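Local coordinates for SusD-like carbohydrate binding protein BF1063 (Bacteroides fragilis NCTC 9343, PDB 3I4G) that probably binds carbohydrate at the outer membrane, like other SusD-type glycan-binding lipoproteins, at residues A[229-239]-A[246-254]; A[137-147]-A[158-169]. One frame throughout, in Å; residues are numbered along the deposited sequence. Where two conformers were deposited one is given.

Contact 1 of 2, residues A[229-239]-A[246-254]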
loop_
_atom_site.group_PDB
_atom_site.type_symbol
_atom_site.label_atom_id
_atom_site.label_comp_id
_atom_site.label_asym_id
_atom_site.label_seq_id
_atom_site.Cartn_x
_atom_site.Cartn_y
_atom_site.Cartn_z
ATOM N N ASP A 229 -12.351 -5.716 -18.967
ATOM C CA ASP A 229 -12.070 -6.996 -18.303
ATOM C C ASP A 229 -12.272 -6.940 -16.812
ATOM O O ASP A 229 -12.314 -8.002 -16.168
ATOM C CB ASP A 229 -10.622 -7.463 -18.531
ATOM C CG ASP A 229 -10.267 -7.700 -19.978
ATOM O OD1 ASP A 229 -11.161 -7.729 -20.818
ATOM O OD2 ASP A 229 -9.052 -7.905 -20.242
ATOM N N ASN A 230 -12.357 -5.731 -16.239
ATOM C CA ASN A 230 -12.393 -5.571 -14.804
ATOM C C ASN A 230 -13.696 -4.960 -14.309
ATOM O O ASN A 230 -14.414 -4.274 -15.024
ATOM C CB ASN A 230 -11.192 -4.730 -14.409
ATOM C CG ASN A 230 -9.886 -5.404 -14.773
ATOM O OD1 ASN A 230 -9.194 -4.994 -15.720
ATOM N ND2 ASN A 230 -9.563 -6.468 -14.066
ATOM N N ALA A 231 -13.972 -5.237 -13.041
ATOM C CA ALA A 231 -15.217 -4.798 -12.423
ATOM C C ALA A 231 -15.062 -4.802 -10.936
ATOM O O ALA A 231 -14.255 -5.524 -10.398
ATOM C CB ALA A 231 -16.356 -5.742 -12.804
ATOM N N ILE A 232 -15.885 -3.996 -10.285
ATOM C CA ILE A 232 -15.947 -3.936 -8.821
ATOM C C ILE A 232 -16.577 -5.201 -8.265
ATOM O O ILE A 232 -17.674 -5.597 -8.673
ATOM C CB ILE A 232 -16.719 -2.672 -8.397
ATOM C CG1 ILE A 232 -15.934 -1.419 -8.782
ATOM C CG2 ILE A 232 -17.015 -2.682 -6.891
ATOM C CD1 ILE A 232 -14.528 -1.274 -8.129
ATOM N N ASN A 233 -15.890 -5.868 -7.339
ATOM C CA ASN A 233 -16.369 -7.080 -6.717
ATOM C C ASN A 233 -17.478 -6.799 -5.698
ATOM O O ASN A 233 -17.379 -5.840 -4.951
ATOM C CB ASN A 233 -15.230 -7.776 -5.989
ATOM C CG ASN A 233 -15.521 -9.198 -5.656
ATOM O OD1 ASN A 233 -15.892 -9.996 -6.521
ATOM N ND2 ASN A 233 -15.249 -9.576 -4.401
ATOM N N ALA A 234 -18.502 -7.647 -5.600
ATOM C CA ALA A 234 -19.577 -7.361 -4.637
ATOM C C ALA A 234 -19.078 -7.298 -3.200
ATOM O O ALA A 234 -19.511 -6.453 -2.421
ATOM C CB ALA A 234 -20.687 -8.401 -4.757
ATOM N N ASN A 235 -18.149 -8.193 -2.869
ATOM C CA ASN A 235 -17.637 -8.310 -1.518
ATOM C C ASN A 235 -16.272 -7.642 -1.313
ATOM O O ASN A 235 -15.296 -8.023 -1.952
ATOM C CB ASN A 235 -17.588 -9.786 -1.095
ATOM C CG ASN A 235 -17.412 -9.924 0.401
ATOM O OD1 ASN A 235 -16.344 -9.738 0.953
ATOM N ND2 ASN A 235 -18.519 -10.195 1.090
ATOM N N TYR A 236 -16.222 -6.666 -0.419
ATOM C CA TYR A 236 -15.002 -5.911 -0.135
ATOM C C TYR A 236 -13.984 -6.761 0.609
ATOM O O TYR A 236 -12.830 -6.817 0.209
ATOM C CB TYR A 236 -15.347 -4.686 0.707
ATOM C CG TYR A 236 -14.234 -3.707 1.031
ATOM C CD1 TYR A 236 -13.932 -2.686 0.182
ATOM C CD2 TYR A 236 -13.583 -3.759 2.258
ATOM C CE1 TYR A 236 -12.981 -1.745 0.498
ATOM C CE2 TYR A 236 -12.628 -2.832 2.613
ATOM C CZ TYR A 236 -12.324 -1.823 1.719
ATOM O OH TYR A 236 -11.368 -0.882 2.064
ATOM N N GLN A 237 -14.403 -7.406 1.691
ATOM C CA GLN A 237 -13.469 -8.199 2.517
ATOM C C GLN A 237 -12.733 -9.269 1.733
ATOM O O GLN A 237 -11.535 -9.509 1.943
ATOM C CB GLN A 237 -14.192 -8.853 3.695
ATOM C CG GLN A 237 -14.730 -7.883 4.716
ATOM C CD GLN A 237 -15.339 -8.599 5.873
ATOM O OE1 GLN A 237 -16.498 -9.048 5.790
ATOM N NE2 GLN A 237 -14.621 -8.660 6.987
ATOM N N GLU A 238 -13.453 -9.904 0.815
ATOM C CA GLU A 238 -12.930 -11.026 0.050
ATOM C C GLU A 238 -11.887 -10.647 -0.962
ATOM O O GLU A 238 -11.176 -11.520 -1.449
ATOM C CB GLU A 238 -14.102 -11.814 -0.618
ATOM C CG GLU A 238 -14.825 -12.666 0.435
ATOM C CD GLU A 238 -16.061 -13.373 -0.075
ATOM O OE1 GLU A 238 -16.407 -13.235 -1.245
ATOM O OE2 GLU A 238 -16.689 -14.101 0.744
ATOM N N LEU A 239 -11.735 -9.365 -1.247
ATOM C CA LEU A 239 -10.616 -8.896 -2.067
ATOM C C LEU A 239 -9.273 -9.192 -1.443
ATOM O O LEU A 239 -8.286 -9.267 -2.169
ATOM C CB LEU A 239 -10.704 -7.385 -2.261
ATOM C CG LEU A 239 -11.890 -6.865 -3.060
ATOM C CD1 LEU A 239 -11.961 -5.343 -2.918
ATOM C CD2 LEU A 239 -11.805 -7.321 -4.524
ATOM N N THR A 246 -8.088 -14.077 -5.779
ATOM C CA THR A 246 -7.705 -14.229 -7.180
ATOM C C THR A 246 -8.870 -14.664 -8.059
ATOM O O THR A 246 -8.653 -14.838 -9.269
ATOM C CB THR A 246 -6.559 -15.254 -7.374
ATOM O OG1 THR A 246 -7.032 -16.563 -7.072
ATOM C CG2 THR A 246 -5.368 -14.927 -6.516
ATOM N N SER A 247 -10.064 -14.811 -7.502
ATOM C CA SER A 247 -11.225 -15.246 -8.281
ATOM C C SER A 247 -12.284 -14.139 -8.343
ATOM O O SER A 247 -13.484 -14.339 -8.070
ATOM C CB SER A 247 -11.789 -16.521 -7.678
ATOM O OG SER A 247 -12.278 -16.250 -6.381
ATOM N N ASN A 248 -11.793 -12.939 -8.606
ATOM C CA ASN A 248 -12.631 -11.796 -8.885
ATOM C C ASN A 248 -12.022 -11.022 -10.051
ATOM O O ASN A 248 -10.899 -11.301 -10.495
ATOM C CB ASN A 248 -12.788 -10.928 -7.626
ATOM C CG ASN A 248 -11.504 -10.315 -7.170
ATOM O OD1 ASN A 248 -10.987 -9.427 -7.817
ATOM N ND2 ASN A 248 -10.951 -10.804 -6.064
ATOM N N LYS A 249 -12.761 -10.037 -10.538
ATOM C CA LYS A 249 -12.329 -9.215 -11.685
ATOM C C LYS A 249 -11.816 -7.850 -11.248
ATOM O O LYS A 249 -11.641 -6.949 -12.076
ATOM C CB LYS A 249 -13.490 -9.077 -12.671
ATOM C CG LYS A 249 -13.819 -10.429 -13.322
ATOM C CD LYS A 249 -14.856 -10.320 -14.392
ATOM C CE LYS A 249 -14.960 -11.627 -15.136
ATOM N NZ LYS A 249 -15.927 -11.444 -16.248
ATOM N N GLU A 250 -11.581 -7.684 -9.938
ATOM C CA GLU A 250 -11.133 -6.387 -9.408
ATOM C C GLU A 250 -9.626 -6.329 -9.148
ATOM O O GLU A 250 -8.984 -5.304 -9.417
ATOM C CB GLU A 250 -11.876 -6.048 -8.121
ATOM C CG GLU A 250 -11.365 -4.781 -7.433
ATOM C CD GLU A 250 -12.349 -4.117 -6.520
ATOM O OE1 GLU A 250 -13.496 -4.587 -6.405
ATOM O OE2 GLU A 250 -11.944 -3.079 -5.934
ATOM N N ASN A 251 -9.058 -7.411 -8.639
ATOM C CA ASN A 251 -7.641 -7.446 -8.278
ATOM C C ASN A 251 -6.814 -7.680 -9.548
ATOM O O ASN A 251 -6.693 -8.783 -10.034
ATOM C CB ASN A 251 -7.365 -8.504 -7.211
ATOM C CG ASN A 251 -7.927 -8.131 -5.851
ATOM O OD1 ASN A 251 -8.200 -6.951 -5.580
ATOM N ND2 ASN A 251 -8.132 -9.138 -4.999
ATOM N N ILE A 252 -6.263 -6.596 -10.063
ATOM C CA ILE A 252 -5.530 -6.572 -11.334
ATOM C C ILE A 252 -4.123 -7.105 -11.164
ATOM O O ILE A 252 -3.667 -7.904 -11.975
ATOM C CB ILE A 252 -5.532 -5.151 -11.896
ATOM C CG1 ILE A 252 -6.939 -4.799 -12.386
ATOM C CG2 ILE A 252 -4.528 -5.002 -13.059
ATOM C CD1 ILE A 252 -7.193 -3.301 -12.645
ATOM N N PHE A 253 -3.433 -6.639 -10.128
ATOM C CA PHE A 253 -2.062 -7.073 -9.817
ATOM C C PHE A 253 -2.010 -7.314 -8.319
ATOM O O PHE A 253 -2.491 -6.492 -7.548
ATOM C CB PHE A 253 -1.009 -6.059 -10.302
ATOM C CG PHE A 253 0.409 -6.567 -10.193
ATOM C CD1 PHE A 253 0.856 -7.591 -10.995
ATOM C CD2 PHE A 253 1.298 -6.017 -9.288
ATOM C CE1 PHE A 253 2.134 -8.109 -10.839
ATOM C CE2 PHE A 253 2.594 -6.530 -9.163
ATOM C CZ PHE A 253 2.996 -7.568 -9.924
ATOM N N TYR A 254 -1.389 -8.400 -7.897
ATOM C CA TYR A 254 -1.388 -8.811 -6.499
ATOM C C TYR A 254 -0.230 -9.718 -6.210
ATOM O O TYR A 254 0.428 -10.256 -7.139
ATOM C CB TYR A 254 -2.713 -9.528 -6.179
ATOM C CG TYR A 254 -3.086 -10.604 -7.156
ATOM C CD1 TYR A 254 -2.480 -11.867 -7.093
ATOM C CD2 TYR A 254 -4.036 -10.374 -8.153
ATOM C CE1 TYR A 254 -2.843 -12.871 -8.026
ATOM C CE2 TYR A 254 -4.391 -11.352 -9.043
ATOM C CZ TYR A 254 -3.808 -12.589 -8.978
ATOM O OH TYR A 254 -4.167 -13.569 -9.905
HETATM O O HOH W 1 -14.765 -8.367 -9.434
HETATM O O HOH W 2 -15.932 -12.496 -7.452
HETATM O O HOH W 3 -12.964 -12.095 -4.333
#
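Glu250 reaches across to the 229-239 loop with its chain extended from a CG anti to the backbone N (chi1 174°), which delivers OE1 to the backbone N of Asn233 at 2.9 Å, nearly along the C-O axis of the carboxylate. Leu239 crosses the acid at about a right angle, its CD1 3.8 Å from Glu250 OE2, while Ile232 CD1 approaches the same oxygen. OE1 also forms a salt bridge with Arg420, and OE2 one with Arg386, so the buried carboxylate is probably held ionised. One residue earlier, Lys249 O is gripped from opposite faces of its carbonyl plane, by Asn230 ND2 at 2.9 Å and by Ala231 N at 3.0 Å. Ile252 CG1 packs 3.5 Å from that same Asn230 ND2. At the far end, Asn251 ND2 donates to a lone pair of Leu239 O over 2.8 Å; its OD1 is buried without a polar partner. Behind these contacts Asn248 sets the turn: with CG between the backbone N and the carbonyl carbon (chi1 65°), its OD1 accepts from Glu250 N at 2.8 Å and from Asn251 N at 2.9 Å. This Asx turn leads into strand 251-252, at whose end Ile252 and the following Phe253 both face Ile385 of strand 380-386, a classic beta bulge.

Contact 2 of 2, residues A[137-147]-A[158-169]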
loop_
_atom_site.group_PDB
_atom_site.type_symbol
_atom_site.label_atom_id
_atom_site.label_comp_id
_atom_site.label_asym_id
_atom_site.label_seq_id
_atom_site.Cartn_x
_atom_site.Cartn_y
_atom_site.Cartn_z
ATOM N N ALA A 137 11.827 6.652 -7.760
ATOM C CA ALA A 137 11.496 8.018 -8.175
ATOM C C ALA A 137 10.441 8.669 -7.278
ATOM O O ALA A 137 10.434 9.882 -7.156
ATOM C CB ALA A 137 10.981 8.041 -9.648
ATOM N N SER A 138 9.566 7.871 -6.667
ATOM C CA SER A 138 8.586 8.425 -5.761
ATOM C C SER A 138 9.209 8.975 -4.482
ATOM O O SER A 138 8.725 9.977 -3.931
ATOM C CB SER A 138 7.557 7.356 -5.386
ATOM O OG SER A 138 6.765 6.950 -6.500
ATOM N N TYR A 139 10.279 8.347 -4.001
ATOM C CA TYR A 139 10.783 8.639 -2.668
ATOM C C TYR A 139 12.195 9.207 -2.639
ATOM O O TYR A 139 12.428 10.230 -1.984
ATOM C CB TYR A 139 10.667 7.364 -1.811
ATOM C CG TYR A 139 9.228 6.846 -1.703
ATOM C CD1 TYR A 139 8.235 7.654 -1.180
ATOM C CD2 TYR A 139 8.884 5.588 -2.122
ATOM C CE1 TYR A 139 6.942 7.202 -1.085
ATOM C CE2 TYR A 139 7.590 5.112 -2.021
ATOM C CZ TYR A 139 6.635 5.932 -1.486
ATOM O OH TYR A 139 5.317 5.501 -1.329
ATOM N N PHE A 140 13.152 8.550 -3.305
ATOM C CA PHE A 140 14.499 9.106 -3.421
ATOM C C PHE A 140 14.583 10.180 -4.524
ATOM O O PHE A 140 15.428 11.067 -4.477
ATOM C CB PHE A 140 15.504 8.003 -3.733
ATOM C CG PHE A 140 15.634 6.938 -2.682
ATOM C CD1 PHE A 140 16.412 7.133 -1.549
ATOM C CD2 PHE A 140 15.018 5.711 -2.842
ATOM C CE1 PHE A 140 16.585 6.141 -0.620
ATOM C CE2 PHE A 140 15.180 4.718 -1.880
ATOM C CZ PHE A 140 16.011 4.939 -0.801
ATOM N N LYS A 141 13.739 10.054 -5.547
ATOM C CA LYS A 141 13.543 11.032 -6.624
ATOM C C LYS A 141 14.639 11.077 -7.670
ATOM O O LYS A 141 14.359 10.760 -8.820
ATOM C CB LYS A 141 13.235 12.436 -6.070
ATOM C CG LYS A 141 11.970 12.385 -5.194
ATOM C CD LYS A 141 11.353 13.685 -4.959
ATOM C CE LYS A 141 10.070 13.479 -4.171
ATOM N NZ LYS A 141 9.414 14.769 -3.898
ATOM N N ASN A 142 15.854 11.469 -7.296
ATOM C CA ASN A 142 16.954 11.642 -8.248
ATOM C C ASN A 142 17.938 10.531 -7.946
ATOM O O ASN A 142 18.612 10.562 -6.937
ATOM C CB ASN A 142 17.555 13.030 -8.072
ATOM C CG ASN A 142 16.498 14.103 -8.057
ATOM O OD1 ASN A 142 15.685 14.214 -8.970
ATOM N ND2 ASN A 142 16.494 14.920 -6.985
ATOM N N VAL A 143 17.997 9.542 -8.821
ATOM C CA VAL A 143 18.778 8.325 -8.587
ATOM C C VAL A 143 19.388 7.848 -9.891
ATOM O O VAL A 143 18.981 8.275 -10.983
ATOM C CB VAL A 143 17.886 7.191 -7.980
ATOM C CG1 VAL A 143 17.244 7.649 -6.634
ATOM C CG2 VAL A 143 16.811 6.737 -8.956
ATOM N N PRO A 144 20.393 6.968 -9.836
ATOM C CA PRO A 144 20.926 6.427 -11.082
ATOM C C PRO A 144 19.922 5.614 -11.881
ATOM O O PRO A 144 19.195 4.765 -11.317
ATOM C CB PRO A 144 22.068 5.513 -10.619
ATOM C CG PRO A 144 22.475 6.122 -9.294
ATOM C CD PRO A 144 21.188 6.536 -8.665
ATOM N N LEU A 145 19.847 5.888 -13.180
ATOM C CA LEU A 145 18.994 5.157 -14.089
ATOM C C LEU A 145 19.905 4.193 -14.830
ATOM O O LEU A 145 20.611 4.560 -15.774
ATOM C CB LEU A 145 18.267 6.139 -15.011
ATOM C CG LEU A 145 17.341 5.485 -16.056
ATOM C CD1 LEU A 145 16.257 4.647 -15.409
ATOM C CD2 LEU A 145 16.681 6.540 -16.938
ATOM N N VAL A 146 19.947 2.969 -14.344
ATOM C CA VAL A 146 20.817 1.922 -14.864
ATOM C C VAL A 146 19.995 0.932 -15.673
ATOM O O VAL A 146 19.049 0.303 -15.191
ATOM C CB VAL A 146 21.510 1.192 -13.745
ATOM C CG1 VAL A 146 22.439 0.082 -14.306
ATOM C CG2 VAL A 146 22.295 2.198 -12.874
ATOM N N GLU A 147 20.374 0.764 -16.925
ATOM C CA GLU A 147 19.734 -0.160 -17.863
ATOM C C GLU A 147 20.647 -1.271 -18.349
ATOM O O GLU A 147 20.186 -2.303 -18.810
ATOM C CB GLU A 147 19.255 0.641 -19.077
ATOM C CG GLU A 147 18.274 1.728 -18.718
ATOM C CD GLU A 147 17.964 2.675 -19.876
ATOM O OE1 GLU A 147 17.204 2.284 -20.786
ATOM O OE2 GLU A 147 18.405 3.851 -19.814
ATOM N N VAL A 158 28.242 5.495 -11.142
ATOM C CA VAL A 158 27.090 6.033 -11.864
ATOM C C VAL A 158 26.687 7.409 -11.336
ATOM O O VAL A 158 27.016 7.764 -10.204
ATOM C CB VAL A 158 25.865 5.082 -11.787
ATOM C CG1 VAL A 158 26.165 3.820 -12.600
ATOM C CG2 VAL A 158 25.472 4.776 -10.326
ATOM N N THR A 159 25.983 8.185 -12.160
ATOM C CA THR A 159 25.491 9.504 -11.813
ATOM C C THR A 159 23.967 9.464 -11.633
ATOM O O THR A 159 23.324 8.495 -12.075
ATOM C CB THR A 159 25.834 10.526 -12.898
ATOM O OG1 THR A 159 25.304 10.070 -14.145
ATOM C CG2 THR A 159 27.353 10.690 -13.014
ATOM N N LYS A 160 23.410 10.469 -10.973
ATOM C CA LYS A 160 21.966 10.563 -10.797
ATOM C C LYS A 160 21.268 11.057 -12.066
ATOM O O LYS A 160 21.825 11.877 -12.824
ATOM C CB LYS A 160 21.602 11.533 -9.689
ATOM C CG LYS A 160 22.097 11.195 -8.309
ATOM C CD LYS A 160 21.673 12.300 -7.346
ATOM C CE LYS A 160 22.164 12.097 -5.908
ATOM N NZ LYS A 160 21.722 13.110 -4.913
ATOM N N THR A 161 20.050 10.572 -12.281
ATOM C CA THR A 161 19.153 11.051 -13.311
ATOM C C THR A 161 18.030 11.730 -12.544
ATOM O O THR A 161 17.661 11.252 -11.461
ATOM C CB THR A 161 18.667 9.912 -14.172
ATOM O OG1 THR A 161 19.777 9.455 -14.967
ATOM C CG2 THR A 161 17.525 10.351 -15.119
ATOM N N SER A 162 17.516 12.849 -13.048
ATOM C CA SER A 162 16.454 13.542 -12.355
ATOM C C SER A 162 15.151 12.761 -12.287
ATOM O O SER A 162 14.859 11.909 -13.118
ATOM C CB SER A 162 16.139 14.847 -13.061
ATOM O OG SER A 162 15.545 14.613 -14.324
ATOM N N GLN A 163 14.350 13.097 -11.291
ATOM C CA GLN A 163 13.042 12.483 -11.157
ATOM C C GLN A 163 12.240 12.645 -12.438
ATOM O O GLN A 163 11.618 11.698 -12.909
ATOM C CB GLN A 163 12.245 13.104 -10.005
ATOM C CG GLN A 163 10.963 12.314 -9.707
ATOM C CD GLN A 163 9.982 13.067 -8.848
ATOM O OE1 GLN A 163 9.803 14.263 -9.032
ATOM N NE2 GLN A 163 9.330 12.384 -7.907
ATOM N N ALA A 164 12.270 13.838 -13.028
ATOM C CA ALA A 164 11.467 14.062 -14.238
ATOM C C ALA A 164 11.895 13.136 -15.352
ATOM O O ALA A 164 11.051 12.564 -16.055
ATOM C CB ALA A 164 11.539 15.536 -14.682
ATOM N N ASP A 165 13.200 12.947 -15.533
ATOM C CA ASP A 165 13.710 12.065 -16.579
ATOM C C ASP A 165 13.407 10.593 -16.287
ATOM O O ASP A 165 13.083 9.831 -17.196
ATOM C CB ASP A 165 15.210 12.302 -16.768
ATOM C CG ASP A 165 15.508 13.570 -17.534
ATOM O OD1 ASP A 165 14.587 14.138 -18.176
ATOM O OD2 ASP A 165 16.692 13.984 -17.518
ATOM N N ILE A 166 13.473 10.191 -15.015
ATOM C CA ILE A 166 13.121 8.813 -14.665
ATOM C C ILE A 166 11.632 8.558 -14.948
ATOM O O ILE A 166 11.260 7.515 -15.507
ATOM C CB ILE A 166 13.431 8.500 -13.218
ATOM C CG1 ILE A 166 14.948 8.576 -12.962
ATOM C CG2 ILE A 166 12.925 7.108 -12.840
ATOM C CD1 ILE A 166 15.326 8.577 -11.519
ATOM N N LEU A 167 10.768 9.499 -14.562
ATOM C CA LEU A 167 9.347 9.310 -14.793
ATOM C C LEU A 167 9.023 9.259 -16.301
ATOM O O LEU A 167 8.181 8.458 -16.728
ATOM C CB LEU A 167 8.546 10.388 -14.084
ATOM C CG LEU A 167 8.612 10.333 -12.554
ATOM C CD1 LEU A 167 7.879 11.540 -11.967
ATOM C CD2 LEU A 167 8.086 8.990 -11.961
ATOM N N LYS A 168 9.681 10.077 -17.118
ATOM C CA LYS A 168 9.479 10.003 -18.561
ATOM C C LYS A 168 9.880 8.627 -19.096
ATOM O O LYS A 168 9.220 8.082 -19.989
ATOM C CB LYS A 168 10.285 11.089 -19.293
ATOM C CG LYS A 168 9.742 12.501 -19.112
ATOM C CD LYS A 168 10.609 13.554 -19.854
ATOM N N TRP A 169 11.004 8.093 -18.606
ATOM C CA TRP A 169 11.451 6.766 -18.993
ATOM C C TRP A 169 10.431 5.713 -18.555
ATOM O O TRP A 169 10.112 4.778 -19.306
ATOM C CB TRP A 169 12.865 6.520 -18.398
ATOM C CG TRP A 169 13.504 5.221 -18.709
ATOM C CD1 TRP A 169 14.362 4.955 -19.701
ATOM C CD2 TRP A 169 13.405 4.038 -17.929
ATOM N NE1 TRP A 169 14.790 3.658 -19.614
ATOM C CE2 TRP A 169 14.214 3.076 -18.521
ATOM C CE3 TRP A 169 12.720 3.713 -16.759
ATOM C CZ2 TRP A 169 14.334 1.785 -18.015
ATOM C CZ3 TRP A 169 12.827 2.431 -16.252
ATOM C CH2 TRP A 169 13.649 1.483 -16.885
HETATM O O HOH W 4 9.205 16.113 -6.738
HETATM O O HOH W 5 19.061 12.200 -4.779
HETATM O O HOH W 6 21.797 7.898 -14.210
#
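Gln163, the first residue of helix 163-180, satisfies the end of helix 116-139: its NE2 donates to Ala137 O at 2.8 Å, tilted 31° from the carbonyl plane. An extended chain with CG anti to the backbone N (chi1 -171°) lays it alongside Lys141, both pointing the same way, and a water joins Gln163 OE1 to Lys141 NZ. The backbone N of Gln163 is taken by Asn142 OD1 at 2.9 Å, in the plane of the asparagine carbonyl. Next, Val143 and Thr161 form a single antiparallel hydrogen-bonded pair, nearly straight from Thr161 N to Val143 O (2.8 Å) and weak in return. Waters complete the edges: one accepts from Lys160 NZ and donates to Asn142 O, another links Leu145 N, Thr159 O and Thr161 OG1. Next to the bridge, Val143 CG2 presses on Ile166 CD1 at a tight 3.5 Å; one residue on, Pro144 CG meets Val158 CG2 closer still, at 3.4 Å. Trp169 NE1 donates to Glu147 OE1 at 3.0 Å, meeting it from above the carboxylate plane, with the carboxylate and indole planes 75° apart. Leu145 CD1 lies over one face of the indole in a CH-pi contact, 3.9 Å from the six-membered ring centroid, and Tyr133 meets the same tryptophan from helix 116-139. Ser162 OG caps the new helix by accepting from Asp165 N. The whole is a connection between two helices, with a positive-phi helix exit at Lys141 and an N-cap at Ser162, in the mainly helical N-terminal part of a SusD-like fold.

Overall arrangement
From the N terminus the chain first meets contact 2, where the end of helix 116-139 runs into an extended segment that is closed against the start of helix 163-180 across ten intervening residues, including the short helix 152-155. Helices 197-211 and 214-227 follow before contact 1 closes a tighter loop of six residues, joining the exit from helix 214-227 to strand 251-252. The two are in series, neither nested nor crossing, with centres 33 Å apart and nearest atoms about 14 Å apart. Helix 197-211 touches both, through Leu167 in contact 2 and Asn230 and Ile252 in contact 1, which also leans on strand 380-386 and helix 387-400.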